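Local atomic coordinates of 2,3-bisphosphoglycerate-independent phosphoglycerate mutase (Pyrococcus horikoshii, PDB entry 2ZKT), a protein that probably interconverts 2-phosphoglycerate and 3-phosphoglycerate in glycolysis, as a metal-dependent phosphoglycerate mutase that works without 2,3-bisphosphoglycerate. Residues D38-I43 / V339-T344; L8-D13 / D324-Y329; L363-G368 / G386-I391; G368-D373 / M401-R406. All coordinates share one frame; numbering follows the deposited sequence.

Contact 1. Residues D38-I43 / V339-T344; sequences DKLAEI and VVIAIT. With CA (calcium ion), chain F.
Leu40 reaches down from helix 35-43 onto two isoleucines of strand 339-344, and one methyl does all the touching. Its CD1 lies 3.9 Å from CD1 of Ile343 and 4.0 Å from CD1 of Ile341, meeting the two ends together. The isoleucines are two positions apart on the strand, so both point to the helix side of the sheet, and the leucine crosses each at about a right angle. Ile341 and Ile343 extend their longer branches by different first torsions: CG1 of Ile341 is anti to the backbone N (chi1 -175°), whereas in Ile343 it stands beside that nitrogen (chi1 -60°). With the CA atoms of Leu40 and Ile341 8.8 Å apart, the gap suits long aliphatic side chains. Leu331 and Ile327 of helix 313-331 also pack on Leu40, adding to its burial. This is the helix-on-sheet layering of the alkaline phosphatase superfamily, in which helices cover a largely parallel central sheet; strand 339-344 lies between strands 6-12 and 361-366. The other side of the helix is polar and wetter. There the carbonyl O of Glu42, close to the helix's C-terminal end, binds a calcium ion at 2.4 Å, a natural place for a cation because carbonyls near that end have no further turn to bond. The carboxylate of Glu42 acts at second hand: OE2 accepts a hydrogen bond of 2.6 Å from water 2, itself a calcium ligand, while its bond from water 3 is weak. Thr372 and Asp373 supply the other protein ligands.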
# COMPACT_ATOMS: atom_id res chain seq x y z
N ASP B 38 8.51 -0.73 -4.42
CA ASP B 38 9.11 0.60 -4.28
C ASP B 38 10.63 0.47 -4.15
O ASP B 38 11.39 1.29 -4.67
CB ASP B 38 8.57 1.35 -3.04
CG ASP B 38 7.09 1.72 -3.16
OD1 ASP B 38 6.47 1.37 -4.20
OD2 ASP B 38 6.55 2.35 -2.21
N LYS B 39 11.08 -0.57 -3.44
CA LYS B 39 12.50 -0.82 -3.25
C LYS B 39 13.12 -1.13 -4.62
O LYS B 39 14.19 -0.61 -4.97
CB LYS B 39 12.71 -2.00 -2.30
CG LYS B 39 14.17 -2.41 -2.11
CD LYS B 39 14.34 -3.92 -2.21
CE LYS B 39 13.61 -4.65 -1.08
NZ LYS B 39 14.51 -5.57 -0.30
N LEU B 40 12.45 -2.00 -5.38
CA LEU B 40 12.94 -2.37 -6.71
C LEU B 40 12.93 -1.18 -7.68
O LEU B 40 13.86 -1.01 -8.48
CB LEU B 40 12.08 -3.52 -7.27
CG LEU B 40 12.32 -4.90 -6.63
CD1 LEU B 40 11.34 -5.92 -7.24
CD2 LEU B 40 13.77 -5.33 -6.86
N ALA B 41 11.88 -0.35 -7.60
CA ALA B 41 11.81 0.83 -8.47
C ALA B 41 12.96 1.76 -8.08
O ALA B 41 13.53 2.46 -8.93
CB ALA B 41 10.47 1.55 -8.28
N GLU B 42 13.29 1.76 -6.80
CA GLU B 42 14.35 2.63 -6.31
C GLU B 42 15.72 2.27 -6.86
O GLU B 42 16.46 3.15 -7.27
CB GLU B 42 14.34 2.65 -4.77
CG GLU B 42 15.14 3.79 -4.14
CD GLU B 42 16.64 3.54 -4.16
OE1 GLU B 42 17.08 2.48 -3.65
OE2 GLU B 42 17.39 4.41 -4.69
N ILE B 43 16.09 0.99 -6.88
CA ILE B 43 17.41 0.62 -7.41
C ILE B 43 17.32 0.26 -8.90
O ILE B 43 18.34 0.01 -9.57
CB ILE B 43 18.05 -0.57 -6.62
CG1 ILE B 43 17.01 -1.67 -6.35
CG2 ILE B 43 18.60 -0.08 -5.29
CD1 ILE B 43 16.72 -2.56 -7.52
N VAL B 339 19.79 -12.43 -11.44
CA VAL B 339 18.44 -12.45 -11.98
C VAL B 339 17.93 -11.05 -12.30
O VAL B 339 17.92 -10.15 -11.45
CB VAL B 339 17.45 -13.12 -10.97
CG1 VAL B 339 16.07 -13.26 -11.59
CG2 VAL B 339 17.97 -14.48 -10.55
N VAL B 340 17.52 -10.87 -13.55
CA VAL B 340 16.98 -9.59 -14.00
C VAL B 340 15.48 -9.68 -13.79
O VAL B 340 14.82 -10.56 -14.36
CB VAL B 340 17.28 -9.37 -15.48
CG1 VAL B 340 16.64 -8.06 -15.94
CG2 VAL B 340 18.79 -9.36 -15.71
N ILE B 341 14.93 -8.78 -12.98
CA ILE B 341 13.50 -8.81 -12.72
C ILE B 341 12.69 -7.67 -13.34
O ILE B 341 13.08 -6.49 -13.30
CB ILE B 341 13.22 -8.87 -11.19
CG1 ILE B 341 11.72 -9.04 -10.94
CG2 ILE B 341 13.73 -7.61 -10.52
CD1 ILE B 341 11.36 -9.28 -9.48
N ALA B 342 11.55 -8.04 -13.92
CA ALA B 342 10.66 -7.07 -14.54
C ALA B 342 9.25 -7.28 -14.00
O ALA B 342 8.78 -8.42 -13.86
CB ALA B 342 10.68 -7.23 -16.07
N ILE B 343 8.57 -6.18 -13.68
CA ILE B 343 7.22 -6.28 -13.15
C ILE B 343 6.30 -5.29 -13.85
O ILE B 343 6.63 -4.11 -14.01
CB ILE B 343 7.20 -6.00 -11.64
CG1 ILE B 343 8.07 -7.02 -10.90
CG2 ILE B 343 5.75 -6.03 -11.12
CD1 ILE B 343 8.27 -6.74 -9.42
N THR B 344 5.14 -5.76 -14.29
CA THR B 344 4.19 -4.87 -14.92
C THR B 344 2.83 -5.56 -15.04
O THR B 344 2.58 -6.60 -14.44
CB THR B 344 4.72 -4.50 -16.32
OG1 THR B 344 3.93 -3.44 -16.86
CG2 THR B 344 4.63 -5.71 -17.25
CA CA F . 17.42 5.09 -8.30
O HOH W 1 15.14 4.21 -9.82
O HOH W 2 18.94 4.67 -6.82
O HOH W 3 15.80 6.18 -7.12

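Contact 2. Residues L8-D13 / D324-Y329; sequences LLIILD and DRMIGY. With ZN (zinc ion), chain G.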
# COMPACT_ATOMS: atom_id res chain seq x y z
N LEU B 8 13.20 -12.93 -14.78
CA LEU B 8 11.99 -13.12 -14.00
C LEU B 8 10.97 -12.02 -14.36
O LEU B 8 11.07 -10.88 -13.91
CB LEU B 8 12.29 -13.10 -12.49
CG LEU B 8 11.10 -13.29 -11.55
CD1 LEU B 8 10.24 -14.48 -11.97
CD2 LEU B 8 11.64 -13.49 -10.15
N LEU B 9 10.00 -12.39 -15.19
CA LEU B 9 8.99 -11.46 -15.63
C LEU B 9 7.70 -11.70 -14.84
O LEU B 9 7.07 -12.77 -14.94
CB LEU B 9 8.74 -11.63 -17.14
CG LEU B 9 7.62 -10.76 -17.73
CD1 LEU B 9 7.84 -9.31 -17.34
CD2 LEU B 9 7.59 -10.93 -19.25
N ILE B 10 7.30 -10.68 -14.08
CA ILE B 10 6.10 -10.76 -13.24
C ILE B 10 4.96 -9.89 -13.76
O ILE B 10 5.10 -8.67 -13.94
CB ILE B 10 6.48 -10.38 -11.79
CG1 ILE B 10 7.50 -11.40 -11.26
CG2 ILE B 10 5.24 -10.31 -10.90
CD1 ILE B 10 7.94 -11.15 -9.85
N ILE B 11 3.81 -10.53 -14.03
CA ILE B 11 2.64 -9.82 -14.51
C ILE B 11 1.50 -9.77 -13.49
O ILE B 11 0.99 -10.81 -13.03
CB ILE B 11 2.08 -10.45 -15.82
CG1 ILE B 11 3.10 -10.27 -16.96
CG2 ILE B 11 0.74 -9.81 -16.18
CD1 ILE B 11 3.44 -8.82 -17.27
N LEU B 12 1.10 -8.55 -13.14
CA LEU B 12 -0.00 -8.33 -12.22
C LEU B 12 -1.16 -7.89 -13.12
O LEU B 12 -1.33 -6.71 -13.41
CB LEU B 12 0.36 -7.24 -11.21
CG LEU B 12 1.69 -7.48 -10.48
CD1 LEU B 12 1.80 -6.49 -9.35
CD2 LEU B 12 1.75 -8.91 -9.94
N ASP B 13 -1.94 -8.88 -13.57
CA ASP B 13 -3.08 -8.69 -14.47
C ASP B 13 -3.93 -7.45 -14.15
O ASP B 13 -4.36 -7.24 -13.02
CB ASP B 13 -3.94 -9.96 -14.44
CG ASP B 13 -4.60 -10.25 -15.78
OD1 ASP B 13 -5.60 -9.56 -16.11
OD2 ASP B 13 -4.11 -11.15 -16.51
N ASP B 324 2.73 -7.68 -3.49
CA ASP B 324 3.99 -7.14 -2.99
C ASP B 324 4.67 -8.11 -2.04
O ASP B 324 5.89 -8.31 -2.10
CB ASP B 324 3.78 -5.78 -2.29
CG ASP B 324 5.09 -4.97 -2.19
OD1 ASP B 324 5.66 -4.64 -3.26
OD2 ASP B 324 5.54 -4.68 -1.06
N ARG B 325 3.88 -8.74 -1.16
CA ARG B 325 4.44 -9.71 -0.22
C ARG B 325 4.96 -10.92 -1.01
O ARG B 325 6.02 -11.47 -0.70
CB ARG B 325 3.38 -10.17 0.80
CG ARG B 325 2.77 -9.01 1.58
CD ARG B 325 1.86 -9.48 2.72
NE ARG B 325 1.00 -8.38 3.17
CZ ARG B 325 -0.27 -8.22 2.80
NH1 ARG B 325 -0.85 -9.11 1.99
NH2 ARG B 325 -0.96 -7.16 3.22
N MET B 326 4.21 -11.32 -2.03
CA MET B 326 4.61 -12.44 -2.89
C MET B 326 5.98 -12.10 -3.47
O MET B 326 6.89 -12.94 -3.47
CB MET B 326 3.58 -12.65 -4.02
CG MET B 326 4.00 -13.64 -5.10
SD MET B 326 2.81 -13.75 -6.48
CE MET B 326 3.23 -12.19 -7.43
N ILE B 327 6.12 -10.87 -3.97
CA ILE B 327 7.38 -10.41 -4.55
C ILE B 327 8.46 -10.33 -3.47
O ILE B 327 9.61 -10.69 -3.70
CB ILE B 327 7.21 -9.02 -5.22
CG1 ILE B 327 6.31 -9.16 -6.46
CG2 ILE B 327 8.57 -8.41 -5.59
CD1 ILE B 327 5.43 -7.96 -6.74
N GLY B 328 8.06 -9.86 -2.28
CA GLY B 328 9.00 -9.77 -1.17
C GLY B 328 9.63 -11.12 -0.84
O GLY B 328 10.81 -11.21 -0.49
N TYR B 329 8.83 -12.19 -0.95
CA TYR B 329 9.34 -13.53 -0.69
C TYR B 329 10.43 -13.86 -1.73
O TYR B 329 11.55 -14.25 -1.37
CB TYR B 329 8.21 -14.57 -0.79
CG TYR B 329 8.69 -16.00 -0.68
CD1 TYR B 329 8.95 -16.58 0.58
CD2 TYR B 329 8.95 -16.76 -1.82
CE1 TYR B 329 9.46 -17.88 0.68
CE2 TYR B 329 9.46 -18.06 -1.73
CZ TYR B 329 9.72 -18.61 -0.48
OH TYR B 329 10.25 -19.89 -0.40
ZN ZN G . -5.39 -9.72 -18.36
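Ile10 and Leu12 of strand 6-12 face Met326 and Ile327 of helix 313-331, and every contact between the two segments is apolar. The end methyl of Met326 serves two partners: CE lies 4.4 Å from CG2 of Ile10 and, at the same distance of 4.4 Å, from CD2 of Leu12. Methionine suits this place because its unbranched chain can run out from the helix, with CG anti to the backbone N (chi1 170°), and then turn at the sulfur to set the methyl against the two strand residues. Ile327 makes the second meeting, its CG1 lying 4.3 Å from CD1 of Ile10. These are fairly wide approaches, and other residues fill in around them: Met37 and Leu40 of helix 35-43 pack on Ile327, and Ala284 of helix 280-291 on Met326. No hydrogen bond joins the two segments. The polar interactions lead outward instead: the carboxylate of Asp324 accepts bonds from the backbone N atoms of Asn36 and Met37, at the beginning of helix 35-43, and so ties the two helices together. Metal coordination comes last, at the strand's C-terminal end, where Asp13 OD1 binds a zinc ion at 2.3 Å. Ser60, Asp346 and His347 complete that site. Residues 324-329 run almost antiparallel to strand residues 8-12, at 167°, the two axes coming within 11.3 Å. A buried strand backed by helices, with a metal-binding aspartate just beyond its C-terminal end, fits the pattern of the alkaline phosphatase superfamily, whose metal sites sit at the C-terminal edge of the central sheet.

Contact 3. Residues L363-G368 / G386-I391; sequences LLIAGG and GGLGRI
Leu388 points from a loop at the edge of the sheet into strand 361-366 and lies across Ile365 at about a right angle. The meeting is end to end: CD1 of Leu388 is 3.5 Å from CD1 of Ile365, with CG1 of the same isoleucine at 4.0 Å. Leu363, two positions earlier and on the same face of the strand, also crosses Leu388 nearly perpendicularly, but more loosely, its CD2 being 4.1 Å from CD1 of Leu388. That same CD2 has a nearer neighbour in CD1 of Ile391, at 3.7 Å, again with the side chains crossed. Ile391 reaches it because its CG1 branch sits between the backbone N and the carbonyl carbon (chi1 66°). The crossed branches form a small apolar layer on one face of strand 361-366, part of the central mixed sheet, where strand 45-50 separates 361-366 from the short edge strand 391-392. Ile45 of that intervening strand packs on both Leu388 and Ile365, so the loop bridges over it. A type I turn from Gly386 to Gly389, closed by a 3.2 Å bond from Gly389 N to Gly386 O, carries Leu388 at its third position. Glycine suits Gly389, whose phi is positive (75°). Polar bonds also hold the loop: Gly387 N bonds to the carboxylate of Asp373, and Arg390 forms a salt bridge with Asp50.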
# COMPACT_ATOMS: atom_id res chain seq x y z
N LEU B 363 5.75 -0.05 -15.59
CA LEU B 363 6.73 -1.11 -15.77
C LEU B 363 8.00 -0.81 -14.98
O LEU B 363 8.46 0.32 -14.92
CB LEU B 363 7.11 -1.21 -17.26
CG LEU B 363 8.38 -2.00 -17.65
CD1 LEU B 363 8.25 -3.45 -17.18
CD2 LEU B 363 8.59 -1.96 -19.17
N LEU B 364 8.58 -1.85 -14.37
CA LEU B 364 9.83 -1.65 -13.65
C LEU B 364 10.77 -2.81 -13.99
O LEU B 364 10.33 -3.94 -14.20
CB LEU B 364 9.58 -1.56 -12.14
CG LEU B 364 9.46 -2.80 -11.22
CD1 LEU B 364 10.78 -3.55 -11.14
CD2 LEU B 364 9.08 -2.31 -9.82
N ILE B 365 12.06 -2.50 -14.06
CA ILE B 365 13.07 -3.50 -14.33
C ILE B 365 14.22 -3.24 -13.35
O ILE B 365 14.69 -2.09 -13.21
CB ILE B 365 13.61 -3.40 -15.77
CG1 ILE B 365 12.45 -3.55 -16.77
CG2 ILE B 365 14.66 -4.49 -16.00
CD1 ILE B 365 12.87 -3.36 -18.22
N ALA B 366 14.67 -4.29 -12.67
CA ALA B 366 15.76 -4.16 -11.72
C ALA B 366 16.66 -5.39 -11.79
O ALA B 366 16.20 -6.48 -12.15
CB ALA B 366 15.20 -4.00 -10.30
N GLY B 367 17.93 -5.21 -11.45
CA GLY B 367 18.87 -6.33 -11.50
C GLY B 367 20.20 -5.95 -12.13
O GLY B 367 20.47 -4.77 -12.38
N GLY B 368 21.05 -6.95 -12.37
CA GLY B 368 22.35 -6.68 -12.97
C GLY B 368 22.21 -6.03 -14.33
O GLY B 368 21.35 -6.41 -15.12
N GLY B 386 10.00 7.58 -15.51
CA GLY B 386 11.06 6.59 -15.60
C GLY B 386 11.99 6.72 -16.80
O GLY B 386 11.59 7.18 -17.88
N GLY B 387 13.24 6.30 -16.61
CA GLY B 387 14.25 6.35 -17.65
C GLY B 387 14.04 5.45 -18.86
O GLY B 387 14.73 5.64 -19.87
N LEU B 388 13.12 4.48 -18.79
CA LEU B 388 12.86 3.59 -19.94
C LEU B 388 11.99 4.29 -20.98
O LEU B 388 11.96 3.89 -22.16
CB LEU B 388 12.15 2.30 -19.52
CG LEU B 388 12.97 1.23 -18.76
CD1 LEU B 388 12.04 0.08 -18.28
CD2 LEU B 388 14.06 0.69 -19.69
N GLY B 389 11.29 5.34 -20.54
CA GLY B 389 10.40 6.07 -21.43
C GLY B 389 9.13 5.29 -21.72
O GLY B 389 8.81 4.33 -21.01
N ARG B 390 8.40 5.68 -22.76
CA ARG B 390 7.17 5.01 -23.14
C ARG B 390 7.49 4.02 -24.28
O ARG B 390 7.77 4.43 -25.41
CB ARG B 390 6.12 6.03 -23.61
CG ARG B 390 4.80 5.41 -24.02
CD ARG B 390 3.68 6.46 -24.11
NE ARG B 390 2.37 5.84 -24.26
CZ ARG B 390 1.20 6.48 -24.14
NH1 ARG B 390 1.17 7.78 -23.85
NH2 ARG B 390 0.06 5.81 -24.30
N ILE B 391 7.45 2.73 -23.96
CA ILE B 391 7.76 1.67 -24.93
C ILE B 391 6.55 0.76 -25.20
O ILE B 391 5.48 0.94 -24.61
CB ILE B 391 8.91 0.80 -24.40
CG1 ILE B 391 8.46 0.04 -23.15
CG2 ILE B 391 10.10 1.67 -24.05
CD1 ILE B 391 9.59 -0.68 -22.44

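Contact 4. Residues G368-D373 / M401-R406; sequences GGVRTD and MDLMNR. With CA (calcium ion), chain F.
A calcium site and the end of a helix are linked here by one short loop: residues 368-373 pass over Leu403 of helix 396-403 and end at the metal. Leu403 does the packing. Its CD2 lies 3.5 Å from the backbone C of Gly369, and on its other branch CD1 meets CG2 of Val370 at 4.0 Å, the two side chains being set at a slant. Gly369 has no side chain, which lets CD2 of Leu403 come in against its backbone; its phi of 93° suits glycine as well. Val370, next along, gives the leucine a compact aliphatic partner and also packs on Ile45. The helix finishes in a Schellman motif, with Asn405 in the positive-phi position and Arg406 N bonded to Met401 O at 2.8 Å. At the far end of the loop, calcium is held by Thr372 OG1 at 2.7 Å and by the carbonyl O of Asp373 at 2.5 Å. The threonine hydroxyl is turned anti to its own backbone N (chi1 179°), which brings it to the ion. Glu42 O and three waters complete the coordination. The Asp373 carboxylate works in the second shell: OD1 lies 2.6 Å from water 1 and probably accepts a bond from it, in competition with other acceptors, while OD2 takes one from Leu46 N. Since the direct ligands are carbonyls, a hydroxyl and waters, the nearby carboxylates of Asp373 and Glu42 probably help to balance the ion's charge through its waters.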
# COMPACT_ATOMS: atom_id res chain seq x y z
N GLY B 368 21.05 -6.95 -12.37
CA GLY B 368 22.35 -6.68 -12.97
C GLY B 368 22.21 -6.03 -14.33
O GLY B 368 21.35 -6.41 -15.12
N GLY B 369 23.06 -5.03 -14.59
CA GLY B 369 23.04 -4.35 -15.88
C GLY B 369 22.18 -3.09 -15.96
O GLY B 369 22.42 -2.23 -16.81
N VAL B 370 21.19 -2.97 -15.07
CA VAL B 370 20.30 -1.82 -15.11
C VAL B 370 20.94 -0.47 -14.74
O VAL B 370 21.68 -0.38 -13.76
CB VAL B 370 19.07 -2.05 -14.18
CG1 VAL B 370 18.23 -0.76 -14.08
CG2 VAL B 370 18.22 -3.21 -14.71
N ARG B 371 20.66 0.56 -15.54
CA ARG B 371 21.14 1.92 -15.27
C ARG B 371 19.96 2.51 -14.48
O ARG B 371 18.98 2.96 -15.08
CB ARG B 371 21.36 2.69 -16.59
CG ARG B 371 22.05 1.85 -17.65
CD ARG B 371 22.74 2.63 -18.77
NE ARG B 371 21.85 2.98 -19.87
CZ ARG B 371 22.21 3.10 -21.16
NH1 ARG B 371 23.46 2.90 -21.55
NH2 ARG B 371 21.30 3.45 -22.06
N THR B 372 20.03 2.47 -13.15
CA THR B 372 18.92 2.98 -12.33
C THR B 372 18.63 4.47 -12.51
O THR B 372 19.55 5.29 -12.48
CB THR B 372 19.16 2.66 -10.81
OG1 THR B 372 18.06 3.17 -10.04
CG2 THR B 372 20.44 3.28 -10.31
N ASP B 373 17.35 4.81 -12.72
CA ASP B 373 16.94 6.21 -12.89
C ASP B 373 16.65 6.76 -11.48
O ASP B 373 16.89 6.07 -10.50
CB ASP B 373 15.70 6.31 -13.82
CG ASP B 373 14.46 5.51 -13.31
OD1 ASP B 373 14.36 5.22 -12.08
OD2 ASP B 373 13.58 5.19 -14.16
N MET B 401 16.26 -9.55 -22.21
CA MET B 401 17.25 -10.46 -22.78
C MET B 401 18.59 -9.79 -22.95
O MET B 401 19.64 -10.42 -22.77
CB MET B 401 16.75 -11.02 -24.13
CG MET B 401 15.64 -12.09 -23.99
SD MET B 401 16.22 -13.60 -23.15
CE MET B 401 14.65 -14.38 -22.67
N ASP B 402 18.58 -8.49 -23.27
CA ASP B 402 19.83 -7.75 -23.45
C ASP B 402 20.52 -7.55 -22.09
O ASP B 402 21.74 -7.66 -21.97
CB ASP B 402 19.53 -6.40 -24.12
CG ASP B 402 20.84 -5.67 -24.45
OD1 ASP B 402 21.68 -6.25 -25.14
OD2 ASP B 402 21.00 -4.52 -24.04
N LEU B 403 19.71 -7.21 -21.06
CA LEU B 403 20.29 -7.06 -19.73
C LEU B 403 20.84 -8.40 -19.22
O LEU B 403 21.75 -8.48 -18.40
CB LEU B 403 19.21 -6.58 -18.76
CG LEU B 403 18.83 -5.10 -18.95
CD1 LEU B 403 17.48 -4.77 -18.30
CD2 LEU B 403 19.84 -4.13 -18.33
N MET B 404 20.20 -9.49 -19.72
CA MET B 404 20.63 -10.85 -19.36
C MET B 404 21.82 -11.32 -20.22
O MET B 404 22.31 -12.43 -20.10
CB MET B 404 19.45 -11.81 -19.59
CG MET B 404 18.34 -11.73 -18.53
SD MET B 404 16.72 -12.24 -19.17
CE MET B 404 16.95 -14.03 -19.18
N ASN B 405 22.29 -10.44 -21.11
CA ASN B 405 23.41 -10.74 -22.01
C ASN B 405 23.11 -11.93 -22.92
O ASN B 405 24.01 -12.71 -23.24
CB ASN B 405 24.69 -11.00 -21.20
CG ASN B 405 25.18 -9.76 -20.46
OD1 ASN B 405 25.14 -8.65 -21.00
ND2 ASN B 405 25.66 -9.94 -19.23
N ARG B 406 21.85 -12.06 -23.32
CA ARG B 406 21.43 -13.15 -24.19
C ARG B 406 20.99 -12.63 -25.55
O ARG B 406 20.36 -13.35 -26.32
CB ARG B 406 20.30 -13.94 -23.52
CG ARG B 406 20.74 -14.72 -22.28
CD ARG B 406 19.57 -15.41 -21.58
NE ARG B 406 19.99 -16.01 -20.31
CZ ARG B 406 20.65 -17.17 -20.21
NH1 ARG B 406 20.94 -17.87 -21.30
NH2 ARG B 406 21.05 -17.60 -19.01
CA CA F . 17.42 5.09 -8.30
O HOH W 1 15.14 4.21 -9.82
O HOH W 2 18.94 4.67 -6.82
O HOH W 3 15.80 6.18 -7.12

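In the fold
Contacts 1, 2 and 3 all rest on the large mixed sheet, whose neighbouring strands 6-12, 339-344 and 361-366 carry contacts 2, 1 and 3 respectively. The centres of contacts 1 and 2 lie about 10 Å apart and those of contacts 1 and 3 about 8 Å apart, with backbone bonds between the strands joining each pair. Along the chain contacts 1 and 2 alternate, as do 3 and 4, whereas contact 1 closes before 3 or 4 begins. Contacts 3 and 4 share Gly368. Contacts 1 and 4, about 12 Å apart between centres, meet at one calcium ion, while contact 2 leads to zinc, so the zinc and calcium ions of these contacts lie off different parts of one sheet.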